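Local coordinates for abietadiene synthase, chloroplastic (Abies grandis, PDB 3S9V), which belongs to the terpene synthase family, as a chloroplastic, predominantly helical enzyme whose sequence includes a metal-binding domain, at residues K127-F132 with L167-D172; D103-T108 with I153-M158; S55-A60 with S231-A236; L203-G208 with L448-Y453. All coordinates share one frame; numbering follows the deposited sequence.

Contact 1 of 4, residues K127-F132 with L167-D172; sequences KGIEFF and LDLPYD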
# COMPACT_ATOMS: atom_id res chain seq x y z
N LYS A 127 -13.98 -28.53 -33.74
CA LYS A 127 -13.43 -27.17 -33.80
C LYS A 127 -12.33 -26.99 -32.75
O LYS A 127 -11.36 -26.27 -32.97
CB LYS A 127 -14.53 -26.13 -33.55
CG LYS A 127 -15.47 -25.92 -34.71
CD LYS A 127 -16.53 -24.90 -34.35
CE LYS A 127 -17.49 -24.68 -35.51
NZ LYS A 127 -18.53 -23.66 -35.18
N GLY A 128 -12.51 -27.65 -31.60
CA GLY A 128 -11.53 -27.56 -30.53
C GLY A 128 -10.24 -28.23 -30.95
O GLY A 128 -9.15 -27.71 -30.72
N ILE A 129 -10.37 -29.40 -31.58
CA ILE A 129 -9.22 -30.15 -32.05
C ILE A 129 -8.40 -29.30 -33.01
O ILE A 129 -7.17 -29.23 -32.91
CB ILE A 129 -9.63 -31.46 -32.75
CG1 ILE A 129 -10.06 -32.49 -31.70
CG2 ILE A 129 -8.47 -32.02 -33.57
CD1 ILE A 129 -10.43 -33.84 -32.27
N GLU A 130 -9.09 -28.65 -33.94
CA GLU A 130 -8.43 -27.81 -34.93
C GLU A 130 -7.73 -26.64 -34.27
O GLU A 130 -6.59 -26.32 -34.62
CB GLU A 130 -9.45 -27.30 -35.95
CG GLU A 130 -10.30 -28.43 -36.53
CD GLU A 130 -11.24 -27.97 -37.62
OE1 GLU A 130 -11.73 -26.82 -37.56
OE2 GLU A 130 -11.52 -28.78 -38.54
N PHE A 131 -8.38 -26.00 -33.30
CA PHE A 131 -7.74 -24.89 -32.61
C PHE A 131 -6.50 -25.39 -31.90
O PHE A 131 -5.42 -24.82 -32.02
CB PHE A 131 -8.64 -24.25 -31.57
CG PHE A 131 -7.91 -23.27 -30.69
CD1 PHE A 131 -7.69 -21.97 -31.12
CD2 PHE A 131 -7.37 -23.67 -29.47
CE1 PHE A 131 -6.93 -21.09 -30.36
CE2 PHE A 131 -6.61 -22.80 -28.71
CZ PHE A 131 -6.39 -21.51 -29.15
N PHE A 132 -6.66 -26.47 -31.14
CA PHE A 132 -5.54 -27.04 -30.40
C PHE A 132 -4.36 -27.35 -31.31
O PHE A 132 -3.21 -27.09 -30.95
CB PHE A 132 -5.98 -28.30 -29.66
CG PHE A 132 -4.87 -28.99 -28.91
CD1 PHE A 132 -3.95 -29.79 -29.58
CD2 PHE A 132 -4.74 -28.84 -27.54
CE1 PHE A 132 -2.91 -30.42 -28.89
CE2 PHE A 132 -3.71 -29.47 -26.84
CZ PHE A 132 -2.80 -30.26 -27.52
N LEU A 167 -7.59 -39.40 -29.41
CA LEU A 167 -7.81 -38.09 -30.01
C LEU A 167 -6.66 -37.73 -30.97
O LEU A 167 -5.49 -37.94 -30.65
CB LEU A 167 -7.94 -37.02 -28.93
CG LEU A 167 -9.15 -37.15 -27.99
CD1 LEU A 167 -9.14 -36.00 -27.00
CD2 LEU A 167 -10.44 -37.15 -28.80
N ASP A 168 -7.02 -37.19 -32.13
CA ASP A 168 -6.04 -36.83 -33.14
C ASP A 168 -5.31 -35.51 -32.86
O ASP A 168 -5.72 -34.45 -33.32
CB ASP A 168 -6.72 -36.77 -34.51
CG ASP A 168 -5.75 -36.52 -35.65
OD1 ASP A 168 -4.65 -37.10 -35.63
OD2 ASP A 168 -6.10 -35.75 -36.57
N LEU A 169 -4.22 -35.60 -32.10
CA LEU A 169 -3.45 -34.42 -31.76
C LEU A 169 -1.99 -34.58 -32.19
O LEU A 169 -1.48 -35.69 -32.28
CB LEU A 169 -3.52 -34.16 -30.25
CG LEU A 169 -4.91 -33.93 -29.65
CD1 LEU A 169 -4.80 -33.75 -28.14
CD2 LEU A 169 -5.55 -32.72 -30.29
N PRO A 170 -1.31 -33.45 -32.45
CA PRO A 170 0.09 -33.40 -32.88
C PRO A 170 1.07 -33.84 -31.80
O PRO A 170 2.04 -33.14 -31.52
CB PRO A 170 0.28 -31.92 -33.23
CG PRO A 170 -1.09 -31.45 -33.55
CD PRO A 170 -1.91 -32.11 -32.49
N TYR A 171 0.82 -35.01 -31.21
CA TYR A 171 1.67 -35.54 -30.15
C TYR A 171 3.16 -35.48 -30.47
O TYR A 171 3.98 -35.31 -29.56
CB TYR A 171 1.30 -36.98 -29.84
CG TYR A 171 -0.14 -37.15 -29.39
CD1 TYR A 171 -0.61 -36.54 -28.24
CD2 TYR A 171 -1.03 -37.91 -30.14
CE1 TYR A 171 -1.93 -36.67 -27.84
CE2 TYR A 171 -2.35 -38.06 -29.75
CZ TYR A 171 -2.80 -37.43 -28.60
OH TYR A 171 -4.12 -37.55 -28.24
N ASP A 172 3.52 -35.62 -31.74
CA ASP A 172 4.92 -35.61 -32.12
C ASP A 172 5.58 -34.24 -32.14
O ASP A 172 6.79 -34.14 -32.33
CB ASP A 172 5.11 -36.29 -33.47
CG ASP A 172 4.77 -37.76 -33.42
OD1 ASP A 172 5.25 -38.43 -32.49
OD2 ASP A 172 4.02 -38.24 -34.31
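Leu169 lies across the ring of Phe132, the two side chains crossing at about a right angle. Its methyl CD1 sits over one face of the ring, 4.2 Å from the centroid of Phe132 and 24° off the ring normal, a CH-pi contact. The other methyl lies over the same face but out at the rim, Leu169 CD2 3.4 Å from Phe132 CD1, so both prongs of the leucine cover one face. Pro170 approaches differently: its CD stands near the ring plane, at the edge, 4.1 Å from Phe132 CE1. Phe132 can offer its ring to the loop because CG lies anti to the backbone N (chi1 177°). One turn earlier on the same helix, Ile129 turns its branch methyl CG2 to the loop backbone, 3.7 Å from Asp168 O. Behind the leucine, Tyr171 folds back so that Leu169 CB lies over its ring, while Tyr171 OH donates to Leu167 O at 2.8 Å. Helix 151-164 flanks the same core through Phe155 and Leu159, which touch Phe132. Side chains meet here through carbon alone, so the contact rests on shape and exclusion of water, while the loop satisfies its own Leu167 O through Tyr171 OH.

Contact 2 of 4, residues D103-T108 with I153-M158; sequences DRILAT and IVFPAM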
# COMPACT_ATOMS: atom_id res chain seq x y z
N ASP A 103 -3.41 -20.87 -21.40
CA ASP A 103 -4.78 -20.89 -20.92
C ASP A 103 -5.71 -21.56 -21.94
O ASP A 103 -6.44 -22.49 -21.61
CB ASP A 103 -5.22 -19.44 -20.65
CG ASP A 103 -6.67 -19.32 -20.14
OD1 ASP A 103 -6.97 -19.78 -19.01
OD2 ASP A 103 -7.50 -18.73 -20.86
N ARG A 104 -5.68 -21.09 -23.19
CA ARG A 104 -6.54 -21.64 -24.23
C ARG A 104 -6.32 -23.12 -24.54
O ARG A 104 -7.28 -23.88 -24.63
CB ARG A 104 -6.41 -20.82 -25.52
CG ARG A 104 -6.84 -19.36 -25.38
CD ARG A 104 -8.26 -19.24 -24.83
NE ARG A 104 -8.64 -17.85 -24.66
CZ ARG A 104 -8.86 -17.00 -25.66
NH1 ARG A 104 -8.74 -17.41 -26.92
NH2 ARG A 104 -9.18 -15.74 -25.41
N ILE A 105 -5.07 -23.55 -24.70
CA ILE A 105 -4.83 -24.96 -25.00
C ILE A 105 -5.15 -25.85 -23.81
O ILE A 105 -5.52 -27.01 -23.98
CB ILE A 105 -3.37 -25.24 -25.44
CG1 ILE A 105 -2.39 -24.79 -24.36
CG2 ILE A 105 -3.08 -24.55 -26.75
CD1 ILE A 105 -0.96 -25.16 -24.66
N LEU A 106 -5.00 -25.32 -22.60
CA LEU A 106 -5.30 -26.07 -21.38
C LEU A 106 -6.80 -26.31 -21.31
O LEU A 106 -7.26 -27.44 -21.15
CB LEU A 106 -4.86 -25.29 -20.14
CG LEU A 106 -5.23 -25.93 -18.79
CD1 LEU A 106 -4.30 -27.11 -18.55
CD2 LEU A 106 -5.09 -24.91 -17.66
N ALA A 107 -7.56 -25.23 -21.45
CA ALA A 107 -9.02 -25.32 -21.40
C ALA A 107 -9.60 -26.13 -22.56
O ALA A 107 -10.54 -26.91 -22.36
CB ALA A 107 -9.63 -23.91 -21.39
N THR A 108 -9.07 -25.95 -23.76
CA THR A 108 -9.59 -26.66 -24.92
C THR A 108 -9.38 -28.16 -24.77
O THR A 108 -10.29 -28.96 -24.98
CB THR A 108 -8.92 -26.19 -26.24
OG1 THR A 108 -9.06 -24.76 -26.37
CG2 THR A 108 -9.59 -26.84 -27.44
N ILE A 153 2.19 -29.83 -14.83
CA ILE A 153 1.75 -31.03 -14.13
C ILE A 153 0.43 -31.49 -14.75
O ILE A 153 0.25 -32.64 -15.12
CB ILE A 153 1.53 -30.75 -12.64
CG1 ILE A 153 2.87 -30.79 -11.91
CG2 ILE A 153 0.56 -31.77 -12.05
CD1 ILE A 153 2.77 -30.50 -10.41
N VAL A 154 -0.48 -30.54 -14.86
CA VAL A 154 -1.82 -30.77 -15.38
C VAL A 154 -1.98 -30.94 -16.90
O VAL A 154 -2.78 -31.75 -17.36
CB VAL A 154 -2.74 -29.65 -14.85
CG1 VAL A 154 -3.98 -29.56 -15.68
CG2 VAL A 154 -3.07 -29.91 -13.37
N PHE A 155 -1.23 -30.18 -17.69
CA PHE A 155 -1.37 -30.29 -19.13
C PHE A 155 -0.90 -31.62 -19.73
O PHE A 155 -1.59 -32.21 -20.56
CB PHE A 155 -0.65 -29.11 -19.82
CG PHE A 155 -0.87 -29.05 -21.31
CD1 PHE A 155 -2.13 -28.79 -21.83
CD2 PHE A 155 0.19 -29.24 -22.18
CE1 PHE A 155 -2.33 -28.72 -23.21
CE2 PHE A 155 0.00 -29.17 -23.56
CZ PHE A 155 -1.26 -28.91 -24.07
N PRO A 156 0.29 -32.12 -19.33
CA PRO A 156 0.72 -33.39 -19.91
C PRO A 156 -0.13 -34.57 -19.44
O PRO A 156 -0.33 -35.54 -20.18
CB PRO A 156 2.17 -33.51 -19.46
CG PRO A 156 2.59 -32.07 -19.31
CD PRO A 156 1.40 -31.46 -18.63
N ALA A 157 -0.65 -34.48 -18.23
CA ALA A 157 -1.49 -35.53 -17.69
C ALA A 157 -2.70 -35.75 -18.59
O ALA A 157 -3.12 -36.88 -18.81
CB ALA A 157 -1.94 -35.18 -16.28
N MET A 158 -3.27 -34.66 -19.11
CA MET A 158 -4.42 -34.77 -20.00
C MET A 158 -3.97 -35.20 -21.40
O MET A 158 -4.73 -35.86 -22.12
CB MET A 158 -5.19 -33.45 -20.09
CG MET A 158 -5.95 -33.06 -18.82
SD MET A 158 -7.13 -31.69 -19.09
CE MET A 158 -6.00 -30.39 -19.59
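Phe155 and Leu106 form the innermost layer of this helix pair, the ring reaching the backbone opposite and the leucine reaching side chains. The edge of the Phe155 ring faces Ile105 O, with CE1 3.7 Å from that oxygen, while Ile105 CD1 comes from above the ring plane onto Phe155 CZ at 3.8 Å, the side chains crossing at about a right angle. Leu106 works through a single methyl: its CD1 is 3.8 Å from Val154 CG1 and equally far from Met158 CE. The methionine, slender and bent at its thioether, also brings that terminal methyl to 3.6 Å from Leu106 O. On the first helix, Ile105 CG1 takes the position between backbone N and carbonyl carbon (chi1 58°), directing CD1 over the CZ end of the ring.

Beyond these groups, the axes of segments 103-108 and 153-158 run with 43° between their N-to-C directions. Pro156 has no amide hydrogen to give to the preceding turn, and helix 151-164 is kinked there. On the other helix Thr108 OG1 donates to Arg104 O at 2.6 Å, joining Thr108 N on the opposite face of that carbonyl. Further out, Tyr57 covers Leu106, Val154 and Met158, while Phe151 stacks on Phe155. The touching residues are all buried and imply a hydrophobic seam held by fit, Phe155 CE1 and Met158 CE probably making at most weak C-H contacts to carbonyls.

Contact 3 of 4, residues S55-A60 with S231-A236; sequences SAYDTA and SPASTA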
# COMPACT_ATOMS: atom_id res chain seq x y z
N SER A 55 -14.12 -20.72 -15.10
CA SER A 55 -12.89 -21.38 -15.53
C SER A 55 -13.33 -22.55 -16.42
O SER A 55 -13.80 -23.57 -15.92
CB SER A 55 -12.11 -21.92 -14.33
OG SER A 55 -10.99 -22.67 -14.77
N ALA A 56 -13.19 -22.38 -17.73
CA ALA A 56 -13.60 -23.44 -18.63
C ALA A 56 -12.90 -24.74 -18.24
O ALA A 56 -13.51 -25.81 -18.24
CB ALA A 56 -13.28 -23.06 -20.06
N TYR A 57 -11.63 -24.64 -17.90
CA TYR A 57 -10.84 -25.82 -17.52
C TYR A 57 -11.42 -26.56 -16.31
O TYR A 57 -11.63 -27.77 -16.35
CB TYR A 57 -9.40 -25.39 -17.23
CG TYR A 57 -8.57 -26.45 -16.54
CD1 TYR A 57 -7.98 -27.49 -17.26
CD2 TYR A 57 -8.40 -26.42 -15.16
CE1 TYR A 57 -7.24 -28.47 -16.62
CE2 TYR A 57 -7.66 -27.39 -14.52
CZ TYR A 57 -7.08 -28.41 -15.25
OH TYR A 57 -6.38 -29.38 -14.59
N ASP A 58 -11.67 -25.83 -15.23
CA ASP A 58 -12.22 -26.43 -14.02
C ASP A 58 -13.64 -26.92 -14.24
O ASP A 58 -14.03 -27.97 -13.72
CB ASP A 58 -12.19 -25.43 -12.87
CG ASP A 58 -10.79 -25.17 -12.35
OD1 ASP A 58 -10.41 -25.76 -11.32
OD2 ASP A 58 -10.07 -24.39 -13.00
N THR A 59 -14.40 -26.17 -15.01
CA THR A 59 -15.77 -26.56 -15.28
C THR A 59 -15.76 -27.88 -16.02
O THR A 59 -16.59 -28.75 -15.76
CB THR A 59 -16.47 -25.49 -16.11
OG1 THR A 59 -16.43 -24.25 -15.38
CG2 THR A 59 -17.92 -25.87 -16.37
N ALA A 60 -14.81 -28.04 -16.93
CA ALA A 60 -14.69 -29.27 -17.70
C ALA A 60 -14.45 -30.45 -16.76
O ALA A 60 -14.96 -31.55 -16.98
CB ALA A 60 -13.56 -29.15 -18.71
N SER A 231 -9.28 -25.67 -5.08
CA SER A 231 -9.39 -25.96 -6.51
C SER A 231 -10.54 -26.92 -6.87
O SER A 231 -10.56 -28.06 -6.43
CB SER A 231 -8.07 -26.55 -7.01
OG SER A 231 -8.20 -27.05 -8.33
N PRO A 232 -11.50 -26.45 -7.68
CA PRO A 232 -12.64 -27.29 -8.09
C PRO A 232 -12.24 -28.52 -8.91
O PRO A 232 -12.76 -29.62 -8.69
CB PRO A 232 -13.49 -26.33 -8.90
CG PRO A 232 -13.22 -25.02 -8.24
CD PRO A 232 -11.73 -25.06 -8.10
N ALA A 233 -11.33 -28.35 -9.86
CA ALA A 233 -10.89 -29.47 -10.68
C ALA A 233 -10.16 -30.49 -9.81
O ALA A 233 -10.33 -31.70 -9.96
CB ALA A 233 -9.97 -28.98 -11.81
N SER A 234 -9.35 -29.99 -8.88
CA SER A 234 -8.60 -30.85 -7.99
C SER A 234 -9.56 -31.64 -7.11
O SER A 234 -9.38 -32.84 -6.88
CB SER A 234 -7.65 -30.01 -7.14
OG SER A 234 -6.60 -30.81 -6.61
N THR A 235 -10.58 -30.96 -6.61
CA THR A 235 -11.57 -31.59 -5.75
C THR A 235 -12.41 -32.59 -6.53
O THR A 235 -12.79 -33.64 -6.01
CB THR A 235 -12.50 -30.54 -5.14
OG1 THR A 235 -11.72 -29.61 -4.38
CG2 THR A 235 -13.54 -31.20 -4.24
N ALA A 236 -12.71 -32.26 -7.78
CA ALA A 236 -13.51 -33.13 -8.65
C ALA A 236 -12.75 -34.43 -8.88
O ALA A 236 -13.32 -35.52 -8.81
CB ALA A 236 -13.80 -32.44 -9.98
O HOH W 1 -7.99 -25.40 -10.23
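Ser231 and Asp58 are joined through a water rather than directly. The water donates to Asp58 OD1 at 2.7 Å and accepts from Ser231 OG at 2.5 Å. Ser231 is also the N-cap of its helix, with OG accepting from Ser234 N at 3.2 Å, a task that suits a short hydroxyl side chain. Its carbonyl is gripped twice, by Thr235 N and Thr235 OG1 from opposite faces. Next comes Pro232, which fits a first turn because no amide hydrogen is needed there; its CD lies 3.5 Å from Asp58 OD1. Ala233 then makes the direct bond: its N donates to Asp58 OD1 at 3.1 Å with an angle of 152°, meeting the oxygen on the anti side and slightly out of the carboxylate plane. The small Ala233 CB lets the two backbones close up, resting 3.3 Å from Asp58 OD1 and 3.9 Å from Tyr57 CE2.

The other carboxylate oxygen is held by Ser55, whose OG donates to the anti lone pair of Asp58 OD2 at 2.6 Å. A negative group beside two helix beginnings should be favoured electrostatically by the dipoles of both. Here an aspartate from one first turn supplies an acceptor to the first turn of its neighbour. The helices start side by side, and the axes of 56-60 and 232-236 run nearly parallel, 16° apart, an arrangement consistent with neighbouring helices in one layer of an alpha/alpha barrel.

Contact 4 of 4, residues L203-G208 with L448-Y453; sequences LYSLEG and LGKTVY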
# COMPACT_ATOMS: atom_id res chain seq x y z
N LEU A 203 -1.43 -29.74 -3.84
CA LEU A 203 -2.82 -30.19 -3.78
C LEU A 203 -3.74 -29.36 -4.68
O LEU A 203 -4.87 -29.77 -4.97
CB LEU A 203 -3.34 -30.10 -2.34
CG LEU A 203 -2.57 -30.96 -1.33
CD1 LEU A 203 -3.12 -30.73 0.06
CD2 LEU A 203 -2.66 -32.42 -1.73
N TYR A 204 -3.25 -28.21 -5.12
CA TYR A 204 -4.00 -27.32 -5.99
C TYR A 204 -4.17 -27.96 -7.36
O TYR A 204 -5.07 -27.59 -8.12
CB TYR A 204 -3.26 -25.99 -6.12
CG TYR A 204 -3.96 -24.92 -6.92
CD1 TYR A 204 -3.37 -24.38 -8.06
CD2 TYR A 204 -5.19 -24.40 -6.51
CE1 TYR A 204 -3.97 -23.35 -8.77
CE2 TYR A 204 -5.81 -23.36 -7.21
CZ TYR A 204 -5.19 -22.84 -8.34
OH TYR A 204 -5.79 -21.82 -9.06
N SER A 205 -3.32 -28.93 -7.68
CA SER A 205 -3.42 -29.58 -8.98
C SER A 205 -3.34 -31.11 -8.93
O SER A 205 -2.62 -31.74 -9.71
CB SER A 205 -2.35 -29.02 -9.94
OG SER A 205 -1.26 -28.46 -9.24
N LEU A 206 -4.12 -31.70 -8.02
CA LEU A 206 -4.16 -33.14 -7.87
C LEU A 206 -4.71 -33.85 -9.11
O LEU A 206 -4.44 -35.03 -9.31
CB LEU A 206 -5.02 -33.52 -6.65
CG LEU A 206 -4.36 -33.30 -5.29
CD1 LEU A 206 -5.39 -33.38 -4.19
CD2 LEU A 206 -3.27 -34.34 -5.10
N GLU A 207 -5.47 -33.14 -9.94
CA GLU A 207 -6.02 -33.75 -11.14
C GLU A 207 -4.88 -34.19 -12.07
O GLU A 207 -5.09 -35.02 -12.96
CB GLU A 207 -6.97 -32.78 -11.86
CG GLU A 207 -6.31 -31.59 -12.52
CD GLU A 207 -6.22 -30.37 -11.63
OE1 GLU A 207 -6.20 -30.53 -10.38
OE2 GLU A 207 -6.15 -29.24 -12.17
N GLY A 208 -3.69 -33.66 -11.84
CA GLY A 208 -2.55 -34.03 -12.67
C GLY A 208 -1.56 -34.95 -11.97
O GLY A 208 -0.47 -35.20 -12.49
N LEU A 448 -3.31 -14.59 -12.92
CA LEU A 448 -2.90 -15.92 -13.34
C LEU A 448 -2.94 -16.96 -12.23
O LEU A 448 -2.23 -16.86 -11.24
CB LEU A 448 -1.49 -15.87 -13.94
CG LEU A 448 -1.03 -17.14 -14.67
CD1 LEU A 448 -2.05 -17.51 -15.74
CD2 LEU A 448 0.34 -16.92 -15.30
N GLY A 449 -3.78 -17.97 -12.41
CA GLY A 449 -3.88 -19.05 -11.45
C GLY A 449 -3.73 -20.33 -12.25
O GLY A 449 -2.88 -20.41 -13.12
N LYS A 450 -4.56 -21.33 -11.97
CA LYS A 450 -4.52 -22.58 -12.71
C LYS A 450 -4.88 -22.15 -14.14
O LYS A 450 -4.47 -22.77 -15.13
CB LYS A 450 -5.58 -23.54 -12.17
CG LYS A 450 -5.70 -24.87 -12.91
CD LYS A 450 -4.51 -25.78 -12.65
CE LYS A 450 -4.42 -26.19 -11.20
NZ LYS A 450 -5.65 -26.91 -10.74
N THR A 451 -5.66 -21.07 -14.23
CA THR A 451 -6.10 -20.50 -15.50
C THR A 451 -6.07 -18.98 -15.37
O THR A 451 -5.75 -18.45 -14.30
CB THR A 451 -7.57 -20.88 -15.82
OG1 THR A 451 -8.43 -20.23 -14.87
CG2 THR A 451 -7.78 -22.40 -15.72
N VAL A 452 -6.40 -18.28 -16.44
CA VAL A 452 -6.44 -16.82 -16.37
C VAL A 452 -7.80 -16.47 -15.76
O VAL A 452 -8.84 -16.95 -16.21
CB VAL A 452 -6.36 -16.16 -17.76
CG1 VAL A 452 -6.68 -14.68 -17.64
CG2 VAL A 452 -4.95 -16.33 -18.34
N TYR A 453 -7.79 -15.64 -14.72
CA TYR A 453 -9.05 -15.26 -14.10
C TYR A 453 -9.13 -13.75 -13.89
O TYR A 453 -8.12 -13.05 -13.99
CB TYR A 453 -9.26 -16.03 -12.78
CG TYR A 453 -8.28 -15.72 -11.67
CD1 TYR A 453 -8.64 -14.91 -10.61
CD2 TYR A 453 -7.00 -16.27 -11.67
CE1 TYR A 453 -7.76 -14.65 -9.56
CE2 TYR A 453 -6.10 -16.02 -10.61
CZ TYR A 453 -6.50 -15.21 -9.56
OH TYR A 453 -5.67 -14.94 -8.49
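Lys450 leaves its backbone with CG anti to N (chi1 177°) and then bends at each of the three following torsions, a hook that carries NZ to the 203-208 segment. Glu207 meets it from the opposite direction, having placed CG in the crowded position between its backbone N and carbonyl carbon (chi1 70°). Lys450 belongs to the turn of a small beta hairpin, strands 447-448 and 452-453, which sets these polar groups against a short 3-10 segment in an otherwise helical terpene synthase.

The ammonium is held on several sides. It forms a salt bridge with Glu207, NZ lying 2.8 Å from OE2 on the syn lone pair, and it donates over an equal length to Tyr204 O, tilted somewhat from the carbonyl plane. The Tyr204 ring adds a cation-pi contact, with Lys450 NZ over its face 4.5 Å from the centroid and 15° off the normal. Tyr204 and Lys450 slide past each other in opposite directions, so the phenol end returns to the lysine backbone. Ser205 packs alongside with its CB 3.7 Å from Lys450 CE.

A long flexible cation suits this place because the buried charge can be met there by a carboxylate, a carbonyl and an aromatic face. The carboxylate has a further partner, Tyr57 OH, on the same OE2; both neighbours would be expected to stabilise its negative charge. Gly449, with no beta carbon, lets the hydroxyl of Tyr204 and the ring of Tyr453 both come close: Lys450 N donates to Tyr204 OH at 3.2 Å.

The four contacts lie on the same side of the chain's centre, the centre of contact 1 about 45 Å from it and that of contact 4 about 28 Å. Contacts 3 and 4 are closest, centres about 8 Å apart, joined by a probable hydrogen bond from Ser234 OG to Leu203 O at 2.6 Å. Contact 2 lies about 10 Å from contact 4, centre to centre, where Asp103 OD1 probably accepts from Val452 N, and packs on contact 3, Leu106 CG to Tyr57 CD1 at 3.5 Å. Contacts 1 and 2 meet by packing, as Phe132 CE2 to Phe155 CZ at 3.7 Å. Contact 1 touches neither 3 nor 4, so contact 2 bridges outer packing and inner polar cluster.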